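Local coordinates for MccB protein (Escherichia coli, PDB 6OM4), which probably uses ATP to adenylate the N-formylated MccA peptide, a nucleotidyl-transfer step in making the Trojan-horse antibiotic microcin C7, at residues 129-134 with 176-181; 156-161 with 168-173; 215-220 with 281-286; 233-238 with 300-305. All blocks are in the same frame, centred on the assembly; numbering follows the deposited sequence.

Contact 1. Residues 129-134 with 176-181; sequences HVSVIL and RELLKR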
# COMPACT_ATOMS: atom_id res chain seq x y z
N HIS A 129 2.55 8.63 -7.86
CA HIS A 129 3.41 7.75 -7.13
C HIS A 129 2.77 6.38 -6.97
O HIS A 129 3.47 5.37 -7.10
CB HIS A 129 3.79 8.35 -5.78
CG HIS A 129 5.05 9.15 -5.88
ND1 HIS A 129 5.08 10.48 -6.24
CD2 HIS A 129 6.32 8.78 -5.72
CE1 HIS A 129 6.34 10.88 -6.28
NE2 HIS A 129 7.11 9.86 -5.97
N VAL A 130 1.47 6.33 -6.73
CA VAL A 130 0.78 5.04 -6.60
C VAL A 130 0.81 4.30 -7.94
O VAL A 130 1.13 3.10 -7.98
CB VAL A 130 -0.68 5.22 -6.11
CG1 VAL A 130 -1.50 3.92 -6.17
CG2 VAL A 130 -0.71 5.80 -4.73
N SER A 131 0.42 4.98 -9.02
CA SER A 131 0.33 4.32 -10.33
C SER A 131 1.66 3.65 -10.73
O SER A 131 1.64 2.54 -11.27
CB SER A 131 -0.19 5.25 -11.42
OG SER A 131 0.77 6.22 -11.79
N VAL A 132 2.81 4.31 -10.52
CA VAL A 132 4.04 3.75 -11.01
C VAL A 132 4.44 2.55 -10.14
O VAL A 132 4.99 1.59 -10.64
CB VAL A 132 5.16 4.81 -11.12
CG1 VAL A 132 5.67 5.31 -9.76
CG2 VAL A 132 6.27 4.25 -11.97
N ILE A 133 4.17 2.61 -8.84
CA ILE A 133 4.44 1.42 -8.02
C ILE A 133 3.60 0.25 -8.53
O ILE A 133 4.10 -0.89 -8.65
CB ILE A 133 4.15 1.69 -6.53
CG1 ILE A 133 5.15 2.69 -5.97
CG2 ILE A 133 4.17 0.39 -5.76
CD1 ILE A 133 4.73 3.39 -4.72
N LEU A 134 2.31 0.49 -8.77
CA LEU A 134 1.44 -0.61 -9.14
C LEU A 134 1.85 -1.14 -10.52
O LEU A 134 1.88 -2.36 -10.73
CB LEU A 134 -0.04 -0.17 -9.12
CG LEU A 134 -0.60 0.30 -7.77
CD1 LEU A 134 -2.11 0.53 -7.87
CD2 LEU A 134 -0.34 -0.74 -6.66
N ARG A 176 1.92 7.23 -20.82
CA ARG A 176 3.16 7.05 -21.61
C ARG A 176 4.27 6.53 -20.69
O ARG A 176 4.98 5.61 -21.00
CB ARG A 176 3.53 8.38 -22.29
CG ARG A 176 4.89 8.39 -22.97
CD ARG A 176 5.33 9.80 -23.35
NE ARG A 176 5.99 10.49 -22.24
CZ ARG A 176 5.93 11.79 -21.98
NH1 ARG A 176 5.15 12.60 -22.70
NH2 ARG A 176 6.63 12.30 -20.98
N GLU A 177 4.38 7.14 -19.51
CA GLU A 177 5.48 6.85 -18.60
C GLU A 177 5.33 5.47 -17.93
O GLU A 177 6.32 4.83 -17.66
CB GLU A 177 5.62 8.02 -17.62
CG GLU A 177 6.12 9.27 -18.32
CD GLU A 177 7.47 9.14 -19.00
OE1 GLU A 177 8.41 8.52 -18.43
OE2 GLU A 177 7.58 9.68 -20.15
N LEU A 178 4.09 5.03 -17.69
CA LEU A 178 3.83 3.75 -17.10
C LEU A 178 4.23 2.68 -18.11
O LEU A 178 4.84 1.70 -17.77
CB LEU A 178 2.36 3.60 -16.70
CG LEU A 178 1.85 4.41 -15.50
CD1 LEU A 178 0.46 3.95 -15.11
CD2 LEU A 178 2.80 4.32 -14.32
N LEU A 179 3.84 2.86 -19.38
CA LEU A 179 4.12 1.85 -20.40
C LEU A 179 5.61 1.85 -20.77
O LEU A 179 6.15 0.83 -21.20
CB LEU A 179 3.22 2.07 -21.61
CG LEU A 179 1.74 1.76 -21.37
CD1 LEU A 179 0.90 2.08 -22.61
CD2 LEU A 179 1.51 0.31 -20.97
N LYS A 180 6.32 2.96 -20.54
CA LYS A 180 7.77 2.92 -20.74
C LYS A 180 8.46 2.05 -19.68
O LYS A 180 9.57 1.56 -19.92
CB LYS A 180 8.38 4.31 -20.71
CG LYS A 180 8.13 5.07 -22.00
CD LYS A 180 8.37 6.55 -21.84
CE LYS A 180 9.70 6.90 -21.19
NZ LYS A 180 9.99 8.36 -21.29
N ARG A 181 7.84 1.97 -18.50
CA ARG A 181 8.37 1.25 -17.35
C ARG A 181 7.94 -0.21 -17.32
O ARG A 181 8.73 -1.04 -16.86
CB ARG A 181 7.98 1.97 -16.06
CG ARG A 181 8.85 3.20 -15.87
CD ARG A 181 8.29 4.17 -14.86
NE ARG A 181 9.22 5.29 -14.70
CZ ARG A 181 9.38 6.31 -15.54
NH1 ARG A 181 8.61 6.43 -16.61
NH2 ARG A 181 10.29 7.24 -15.29
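L178 drives its CD2 methyl between the backbone and side chains of S131 and V132, 3.6 Å from V132 CA and 3.7 Å from S131 O. Both methyls of the leucine come up to the serine side chain from the L178 side: S131 OG lies 3.8 Å from L178 CD2, while S131 CB and OG are also within touch of L178 CD1. The S131 hydroxyl is bonded within its own helix, to the carbonyls of G127 and N128.

One turn after L178, R181 meets V132. The valine sets CG2 anti to its backbone N, and this methyl meets the arginine shaft with V132 CG2 3.5 Å from R181 CD, the two side chains crossing at a slant. R181 runs extended from CG to NE and turns its head back along its own helix, where NH1 donates to E177 O at 3.0 Å and to E177 OE1 at 2.8 Å. R176 and K180 complete a salt-bridge network round E177.

Helices 125-136 and 170-181 thus lie side by side, their local axes 9.9 Å apart and crossing at -25°, as neighbouring helices do on one face of a Rossmann-type sheet.

Contact 2. Residues 156-161 with 168-173; sequences TRQVLF and KNKTEV. With POP (pyrophosphate 2-), chain G; ND7 (5'-O-[(S)-amino(hydroxy)phosphoryl]adenosine), chain M.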
# COMPACT_ATOMS: atom_id res chain seq x y z
N THR A 156 7.31 19.36 -8.49
CA THR A 156 7.89 19.04 -7.16
C THR A 156 7.52 17.62 -6.66
O THR A 156 8.36 17.00 -6.05
CB THR A 156 7.48 20.07 -6.10
OG1 THR A 156 6.05 20.17 -5.99
CG2 THR A 156 8.07 21.42 -6.44
N ARG A 157 6.31 17.13 -6.96
CA ARG A 157 5.74 15.87 -6.42
C ARG A 157 5.39 14.84 -7.52
O ARG A 157 5.38 13.61 -7.25
CB ARG A 157 4.43 16.15 -5.65
CG ARG A 157 4.56 17.17 -4.52
CD ARG A 157 3.28 17.94 -4.16
NE ARG A 157 2.24 17.93 -5.20
CZ ARG A 157 1.81 18.95 -5.93
NH1 ARG A 157 2.63 19.87 -6.47
NH2 ARG A 157 0.49 19.02 -6.07
N GLN A 158 5.06 15.32 -8.74
CA GLN A 158 4.37 14.52 -9.75
C GLN A 158 5.44 13.95 -10.66
O GLN A 158 5.73 14.48 -11.71
CB GLN A 158 3.27 15.34 -10.43
CG GLN A 158 2.22 15.78 -9.42
CD GLN A 158 1.00 16.55 -9.85
OE1 GLN A 158 0.58 16.53 -10.99
NE2 GLN A 158 0.45 17.32 -8.91
N VAL A 159 6.04 12.86 -10.17
CA VAL A 159 7.34 12.39 -10.53
C VAL A 159 7.39 11.90 -11.97
O VAL A 159 8.44 11.83 -12.53
CB VAL A 159 7.81 11.30 -9.53
CG1 VAL A 159 6.95 10.05 -9.58
CG2 VAL A 159 9.27 10.99 -9.73
N LEU A 160 6.25 11.53 -12.56
CA LEU A 160 6.28 11.06 -13.93
C LEU A 160 6.30 12.18 -14.97
O LEU A 160 6.58 11.87 -16.18
CB LEU A 160 5.09 10.15 -14.16
CG LEU A 160 4.99 8.95 -13.23
CD1 LEU A 160 3.71 8.21 -13.54
CD2 LEU A 160 6.20 8.05 -13.37
N PHE A 161 6.25 13.44 -14.52
CA PHE A 161 6.15 14.59 -15.42
C PHE A 161 7.51 15.28 -15.53
O PHE A 161 8.23 15.43 -14.56
CB PHE A 161 5.08 15.59 -14.96
CG PHE A 161 3.68 15.05 -14.80
CD1 PHE A 161 3.26 13.97 -15.54
CD2 PHE A 161 2.78 15.65 -13.93
CE1 PHE A 161 1.97 13.47 -15.40
CE2 PHE A 161 1.50 15.13 -13.76
CZ PHE A 161 1.10 14.06 -14.50
N LYS A 168 0.46 19.47 -21.26
CA LYS A 168 -0.13 18.23 -21.73
C LYS A 168 -1.09 17.70 -20.67
O LYS A 168 -1.10 18.17 -19.53
CB LYS A 168 0.94 17.17 -22.01
CG LYS A 168 1.86 17.44 -23.20
CD LYS A 168 2.84 16.30 -23.41
CE LYS A 168 2.85 15.78 -24.84
NZ LYS A 168 3.71 16.62 -25.70
N ASN A 169 -1.90 16.71 -21.06
CA ASN A 169 -2.90 16.16 -20.15
C ASN A 169 -2.17 15.20 -19.19
O ASN A 169 -1.26 14.46 -19.60
CB ASN A 169 -4.04 15.50 -20.92
CG ASN A 169 -5.11 16.49 -21.32
OD1 ASN A 169 -4.96 17.70 -21.20
ND2 ASN A 169 -6.22 15.97 -21.80
N LYS A 170 -2.57 15.19 -17.92
CA LYS A 170 -1.95 14.27 -16.95
C LYS A 170 -2.17 12.80 -17.32
O LYS A 170 -1.21 11.99 -17.24
CB LYS A 170 -2.49 14.56 -15.55
CG LYS A 170 -2.07 15.92 -15.04
CD LYS A 170 -2.31 16.09 -13.57
CE LYS A 170 -1.93 17.48 -13.13
NZ LYS A 170 -2.08 17.62 -11.67
N THR A 171 -3.39 12.42 -17.71
CA THR A 171 -3.63 11.00 -17.97
C THR A 171 -2.72 10.52 -19.10
O THR A 171 -2.26 9.40 -19.06
CB THR A 171 -5.12 10.69 -18.21
OG1 THR A 171 -5.52 11.38 -19.39
CG2 THR A 171 -5.99 11.10 -17.04
N GLU A 172 -2.48 11.36 -20.13
CA GLU A 172 -1.77 10.91 -21.30
C GLU A 172 -0.27 10.75 -20.96
O GLU A 172 0.35 9.81 -21.38
CB GLU A 172 -1.98 11.87 -22.47
CG GLU A 172 -0.97 12.98 -22.52
CD GLU A 172 -1.16 13.92 -23.68
OE1 GLU A 172 -1.70 15.05 -23.47
OE2 GLU A 172 -0.80 13.50 -24.80
N VAL A 173 0.29 11.63 -20.12
CA VAL A 173 1.67 11.49 -19.76
C VAL A 173 1.88 10.35 -18.76
O VAL A 173 2.84 9.61 -18.92
CB VAL A 173 2.22 12.83 -19.26
CG1 VAL A 173 3.67 12.70 -18.86
CG2 VAL A 173 2.02 13.88 -20.33
P1 POP G . -1.88 21.68 -7.08
O1 POP G . -0.52 21.79 -6.38
O2 POP G . -3.00 21.24 -6.15
O3 POP G . -2.27 22.85 -7.97
O POP G . -1.58 20.45 -8.07
P2 POP G . -2.68 19.66 -8.98
O4 POP G . -2.28 18.21 -8.96
O5 POP G . -4.05 19.90 -8.42
O6 POP G . -2.51 20.13 -10.35
O1A ND7 M . -3.59 18.24 -6.18
PA ND7 M . -3.01 16.86 -6.10
O2A ND7 M . -1.50 16.72 -6.26
N3A ND7 M . -3.47 16.30 -4.57
O5' ND7 M . -3.63 15.86 -7.16
C5' ND7 M . -5.08 15.78 -7.20
C4' ND7 M . -5.43 15.27 -8.62
C3' ND7 M . -5.20 16.44 -9.64
O3' ND7 M . -4.46 16.06 -10.73
C2' ND7 M . -6.70 16.91 -9.89
O2' ND7 M . -6.86 17.36 -11.30
C1' ND7 M . -7.45 15.82 -9.71
O4' ND7 M . -6.68 14.94 -8.59
N9 ND7 M . -8.77 16.01 -9.18
C4 ND7 M . -9.92 15.49 -9.70
C5 ND7 M . -10.93 15.88 -8.90
N7 ND7 M . -10.42 16.62 -7.90
C8 ND7 M . -9.12 16.68 -8.07
N3 ND7 M . -10.14 14.72 -10.79
C2 ND7 M . -11.35 14.35 -11.07
N1 ND7 M . -12.38 14.73 -10.31
C6 ND7 M . -12.21 15.47 -9.24
N6 ND7 M . -13.34 15.88 -8.43
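Q158 and K170 leave their backbones in the same way, each with CG anti to the carbonyl carbon (chi1 -61° and -66°), and both continue as extended chains that meet at about a right angle. K170 NZ donates to Q158 OE1 at 3.0 Å, in the carbonyl plane and on a lone pair, with a C=O...donor angle of 121°. That bond fixes which way the amide is turned, and its other end, Q158 NE2, then donates to pyrophosphate O4 at 2.9 Å.

K170 NZ also donates to pyrophosphate O6 at 2.9 Å and to ND7 O3' at 3.0 Å, with a weak bond to D148 beyond. R157, bent at its third torsion, brings NH2 to pyrophosphate O1 and the bridging O, and to ND7 O2A at 3.0 Å; Q158 NE2 rests over one face of its guanidinium, offset toward the rim.

Further back along the K170 chain the F161 ring braces its shaft, F161 CZ to K170 CG 3.7 Å, and F161 CD1 meets V173 CG1 at 3.6 Å, so the lysine stem runs past a buried apolar wall.

R157 thus bridges the bound pyrophosphate and the phosphoramidate, Q158 holds the pyrophosphate, and K170 joins the pyrophosphate to the ribose O3', an arrangement consistent with holding the phosphate chain of ATP and balancing its negative charge around nucleotidyl transfer.

Contact 3. Residues 215-220 with 281-286; sequences HPFNLI and LINSRF. With ND7 (5'-O-[(S)-amino(hydroxy)phosphoryl]adenosine), chain M.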
# COMPACT_ATOMS: atom_id res chain seq x y z
N HIS A 215 -11.22 17.49 -4.76
CA HIS A 215 -12.16 18.58 -4.96
C HIS A 215 -13.53 18.03 -5.33
O HIS A 215 -13.61 17.21 -6.23
CB HIS A 215 -11.70 19.49 -6.12
CG HIS A 215 -12.78 20.39 -6.64
ND1 HIS A 215 -13.12 21.56 -6.00
CD2 HIS A 215 -13.58 20.29 -7.72
CE1 HIS A 215 -14.10 22.14 -6.66
NE2 HIS A 215 -14.39 21.39 -7.73
N PRO A 216 -14.60 18.49 -4.66
CA PRO A 216 -14.61 19.40 -3.53
C PRO A 216 -14.19 18.73 -2.21
O PRO A 216 -13.81 17.57 -2.23
CB PRO A 216 -16.09 19.81 -3.40
CG PRO A 216 -16.81 18.59 -3.91
CD PRO A 216 -15.97 18.18 -5.10
N PHE A 217 -14.25 19.47 -1.11
CA PHE A 217 -13.88 18.97 0.19
C PHE A 217 -14.70 17.71 0.50
O PHE A 217 -14.23 16.88 1.26
CB PHE A 217 -14.09 19.99 1.30
CG PHE A 217 -12.94 20.92 1.62
CD1 PHE A 217 -11.92 21.18 0.70
CD2 PHE A 217 -12.89 21.57 2.85
CE1 PHE A 217 -10.88 22.05 1.00
CE2 PHE A 217 -11.87 22.47 3.14
CZ PHE A 217 -10.86 22.69 2.22
N ASN A 218 -15.91 17.58 -0.05
CA ASN A 218 -16.77 16.42 0.29
C ASN A 218 -16.75 15.36 -0.81
O ASN A 218 -17.59 14.49 -0.84
CB ASN A 218 -18.18 16.86 0.70
CG ASN A 218 -18.91 17.59 -0.40
OD1 ASN A 218 -18.29 18.15 -1.30
ND2 ASN A 218 -20.24 17.55 -0.38
N LEU A 219 -15.75 15.39 -1.70
CA LEU A 219 -15.67 14.33 -2.71
C LEU A 219 -15.52 12.98 -2.00
O LEU A 219 -16.11 11.98 -2.40
CB LEU A 219 -14.46 14.57 -3.61
CG LEU A 219 -14.16 13.48 -4.61
CD1 LEU A 219 -15.29 13.25 -5.58
CD2 LEU A 219 -12.89 13.82 -5.36
N ILE A 220 -14.70 12.96 -0.95
CA ILE A 220 -14.46 11.71 -0.25
C ILE A 220 -15.81 11.18 0.27
O ILE A 220 -16.09 9.97 0.23
CB ILE A 220 -13.42 11.86 0.87
CG1 ILE A 220 -13.16 10.51 1.55
CG2 ILE A 220 -13.78 12.93 1.89
CD1 ILE A 220 -12.73 9.42 0.59
N LEU A 281 -15.09 31.06 2.15
CA LEU A 281 -14.13 31.76 1.38
C LEU A 281 -12.72 31.27 1.72
O LEU A 281 -11.95 30.98 0.86
CB LEU A 281 -14.29 33.26 1.60
CG LEU A 281 -13.39 34.19 0.77
CD1 LEU A 281 -12.08 34.40 1.46
CD2 LEU A 281 -13.19 33.74 -0.66
N ILE A 282 -12.37 31.26 3.01
CA ILE A 282 -11.06 30.82 3.47
C ILE A 282 -10.80 29.40 2.94
O ILE A 282 -9.70 29.09 2.51
CB ILE A 282 -10.96 30.94 5.00
CG1 ILE A 282 -11.02 32.41 5.43
CG2 ILE A 282 -9.72 30.24 5.52
CD1 ILE A 282 -11.25 32.64 6.90
N ASN A 283 -11.79 28.52 3.01
CA ASN A 283 -11.53 27.11 2.63
C ASN A 283 -11.46 27.00 1.09
O ASN A 283 -10.77 26.14 0.57
CB ASN A 283 -12.55 26.17 3.24
CG ASN A 283 -12.34 25.96 4.73
OD1 ASN A 283 -11.21 26.09 5.21
ND2 ASN A 283 -13.38 25.56 5.45
N SER A 284 -12.15 27.88 0.38
CA SER A 284 -12.05 27.87 -1.10
C SER A 284 -10.65 28.32 -1.53
O SER A 284 -10.13 27.81 -2.51
CB SER A 284 -13.11 28.71 -1.76
OG SER A 284 -12.88 30.10 -1.52
N ARG A 285 -10.05 29.26 -0.78
CA ARG A 285 -8.72 29.79 -1.09
C ARG A 285 -7.59 28.84 -0.63
O ARG A 285 -6.39 29.02 -1.04
CB ARG A 285 -8.57 31.17 -0.46
CG ARG A 285 -9.43 32.22 -1.13
CD ARG A 285 -9.11 33.66 -0.75
NE ARG A 285 -7.76 34.08 -1.14
CZ ARG A 285 -7.38 34.42 -2.37
NH1 ARG A 285 -8.25 34.47 -3.37
NH2 ARG A 285 -6.11 34.69 -2.60
N PHE A 286 -7.94 27.81 0.14
CA PHE A 286 -6.99 26.88 0.73
C PHE A 286 -6.23 26.13 -0.37
O PHE A 286 -6.81 25.69 -1.37
CB PHE A 286 -7.72 25.90 1.65
CG PHE A 286 -6.86 24.77 2.11
CD1 PHE A 286 -5.85 25.01 3.03
CD2 PHE A 286 -7.06 23.48 1.65
CE1 PHE A 286 -5.04 23.97 3.44
CE2 PHE A 286 -6.24 22.44 2.07
CZ PHE A 286 -5.24 22.69 2.98
O1A ND7 M . -3.59 18.24 -6.18
PA ND7 M . -3.01 16.86 -6.10
O2A ND7 M . -1.50 16.72 -6.26
N3A ND7 M . -3.47 16.30 -4.57
O5' ND7 M . -3.63 15.86 -7.16
C5' ND7 M . -5.08 15.78 -7.20
C4' ND7 M . -5.43 15.27 -8.62
C3' ND7 M . -5.20 16.44 -9.64
O3' ND7 M . -4.46 16.06 -10.73
C2' ND7 M . -6.70 16.91 -9.89
O2' ND7 M . -6.86 17.36 -11.30
C1' ND7 M . -7.45 15.82 -9.71
O4' ND7 M . -6.68 14.94 -8.59
N9 ND7 M . -8.77 16.01 -9.18
C4 ND7 M . -9.92 15.49 -9.70
C5 ND7 M . -10.93 15.88 -8.90
N7 ND7 M . -10.42 16.62 -7.90
C8 ND7 M . -9.12 16.68 -8.07
N3 ND7 M . -10.14 14.72 -10.79
C2 ND7 M . -11.35 14.35 -11.07
N1 ND7 M . -12.38 14.73 -10.31
C6 ND7 M . -12.21 15.47 -9.24
N6 ND7 M . -13.34 15.88 -8.43
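F217 reaches across with the far rim of its ring, setting CE2 3.8 Å from N283 CB and CZ 3.9 Å from F286 CD2. F286 CD2 arrives at the edge of the F217 ring, near its plane, whereas N283 approaches obliquely, with its amide plane turned 40° from the ring. Both partners cross F217 at about a right angle, and the tip of the F217 ring touches both, meeting N283 at CB and at its backbone O.

The next shell shows what sets these groups in place. F286 has CG anti to its backbone N (chi1 170°), which carries its ring onward past the end of helix 273-285, with CD2 against F217. Y268 packs edge-to-face with F217 and also touches N283, covering the same pair. In the last turn of the helix, S284 OG donates to L281 O at 2.7 Å, an oxygen that also receives R285 N.

On the other segment, a cis peptide bond before P216 and a type I turn from P216 to L219, closed by L219 N to P216 O at 3.0 Å, place F217 on one flank and H215 on another. The backbone of H215 reads the adenine: ND7 N6 donates to H215 O at 2.6 Å, and H215 N makes a weak bond to ND7 N7. L219 CD2 lies 3.7 Å from the same N6.

The turn comes after strand 208-211 and opens helix 219-230, whose I220 packs on N236 of strand 234-240; F286 follows the end of helix 273-285, on the way to helix 292-311.

Contact 4. Residues 233-238 with 300-305; sequences PYINAG and ALCAAD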
# COMPACT_ATOMS: atom_id res chain seq x y z
N PRO A 233 -14.67 -1.75 -3.34
CA PRO A 233 -13.58 -1.40 -2.42
C PRO A 233 -12.85 -0.12 -2.87
O PRO A 233 -12.68 0.11 -4.05
CB PRO A 233 -12.66 -2.63 -2.40
CG PRO A 233 -13.48 -3.75 -3.07
CD PRO A 233 -14.49 -3.07 -3.97
N TYR A 234 -12.37 0.66 -1.90
CA TYR A 234 -11.53 1.82 -2.22
C TYR A 234 -10.52 2.06 -1.10
O TYR A 234 -10.68 1.59 0.02
CB TYR A 234 -12.37 3.08 -2.48
CG TYR A 234 -12.95 3.72 -1.25
CD1 TYR A 234 -12.19 4.61 -0.50
CD2 TYR A 234 -14.25 3.48 -0.83
CE1 TYR A 234 -12.70 5.23 0.63
CE2 TYR A 234 -14.77 4.08 0.31
CZ TYR A 234 -13.99 4.96 1.06
OH TYR A 234 -14.38 5.59 2.21
N ILE A 235 -9.47 2.81 -1.43
CA ILE A 235 -8.58 3.32 -0.44
C ILE A 235 -8.33 4.81 -0.71
O ILE A 235 -8.21 5.21 -1.86
CB ILE A 235 -7.27 2.51 -0.42
CG1 ILE A 235 -6.40 3.00 0.74
CG2 ILE A 235 -6.56 2.52 -1.78
CD1 ILE A 235 -5.19 2.15 1.01
N ASN A 236 -8.37 5.62 0.34
CA ASN A 236 -8.07 7.05 0.23
C ASN A 236 -6.62 7.27 0.65
O ASN A 236 -6.14 6.59 1.52
CB ASN A 236 -9.09 7.85 1.04
CG ASN A 236 -9.06 9.35 0.86
OD1 ASN A 236 -9.30 10.06 1.83
ND2 ASN A 236 -8.89 9.84 -0.37
N ALA A 237 -5.93 8.27 0.06
CA ALA A 237 -4.64 8.68 0.60
C ALA A 237 -4.41 10.14 0.24
O ALA A 237 -5.01 10.64 -0.71
CB ALA A 237 -3.51 7.83 0.04
N GLY A 238 -3.50 10.77 0.97
CA GLY A 238 -3.14 12.12 0.71
C GLY A 238 -2.44 12.71 1.92
O GLY A 238 -1.61 12.07 2.51
N ALA A 300 3.21 5.87 -1.03
CA ALA A 300 3.92 4.60 -0.90
C ALA A 300 3.08 3.63 -0.06
O ALA A 300 2.86 2.47 -0.47
CB ALA A 300 5.26 4.80 -0.26
N LEU A 301 2.63 4.08 1.11
CA LEU A 301 1.93 3.19 1.98
C LEU A 301 0.53 2.85 1.42
O LEU A 301 0.05 1.71 1.65
CB LEU A 301 1.87 3.80 3.38
CG LEU A 301 3.23 3.82 4.06
CD1 LEU A 301 3.23 4.72 5.29
CD2 LEU A 301 3.63 2.38 4.41
N CYS A 302 -0.08 3.75 0.66
CA CYS A 302 -1.31 3.47 -0.06
C CYS A 302 -1.09 2.33 -1.08
O CYS A 302 -1.85 1.36 -1.14
CB CYS A 302 -1.79 4.76 -0.76
SG CYS A 302 -3.28 4.49 -1.77
N ALA A 303 -0.01 2.44 -1.87
CA ALA A 303 0.30 1.41 -2.87
C ALA A 303 0.52 0.06 -2.17
O ALA A 303 0.08 -0.98 -2.66
CB ALA A 303 1.48 1.79 -3.71
N ALA A 304 1.21 0.07 -1.02
CA ALA A 304 1.49 -1.19 -0.28
C ALA A 304 0.18 -1.88 0.06
O ALA A 304 0.06 -3.11 -0.06
CB ALA A 304 2.24 -0.90 0.98
N ASP A 305 -0.76 -1.11 0.59
CA ASP A 305 -2.07 -1.68 0.95
C ASP A 305 -2.84 -2.21 -0.27
O ASP A 305 -3.44 -3.25 -0.15
CB ASP A 305 -2.86 -0.69 1.79
CG ASP A 305 -2.46 -0.76 3.27
OD1 ASP A 305 -1.48 -1.51 3.65
OD2 ASP A 305 -3.14 -0.07 4.06
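D305, whose carboxylate is the flat group on the helix side, meets I235 through its CB rather than through its oxygens: I235 CD1 lies 3.8 Å from D305 CB, the two side chains crossing at about a right angle. The carboxylate is directed past the isoleucine, OD1 accepting from L317 N and OD2 paired with S318 OG. An aromatic side chain of the adjacent strand, F246, touches both D305 and A237.

The centre of the contact is made of smaller side chains. C302 sets SG anti to its backbone N (chi1 177°), which lays the sulfur between the two strand residues, 3.8 Å from A237 CB and 3.8 Å from I235 CG2. C302 CB itself is 3.6 Å from A237 CB. Strand 234-238 and helix 300-305 run nearly antiparallel, at 166°; small side chains fill the 8.6 Å between their axes.

Alternation along the strand sends N236 the other way, where it bonds V211 O and a polar side chain of the bound peptide. The helix-facing side is accordingly apolar: methyl groups and a thiol in van der Waals contact, with the one buried acid supplied with donors from the 316-318 loop and its charge probably eased by them.

Contacts 2 and 4 are buried, contact 1 is partly so, and contact 3 lies at the surface. Contacts 1 and 2 share helix 170-181, whose first turn serves the phosphates while its last turns pack on helix 125-136; the two sites touch through H129 and the 157-160 loop. Contact 1 also abuts contact 4, I133 resting on A303, so helix 125-136 has neighbours on two flanks. Contacts 3 and 4 meet where I220 packs on N236. Burial does not dictate chemistry: contact 4 is apolar, contact 2 polar at the phosphates, contact 1 apolar beside an intrahelical ion network, contact 3 aromatic. Contact 2 holds the phosphate and ribose of ND7, and segment 215-220 of contact 3 its adenine.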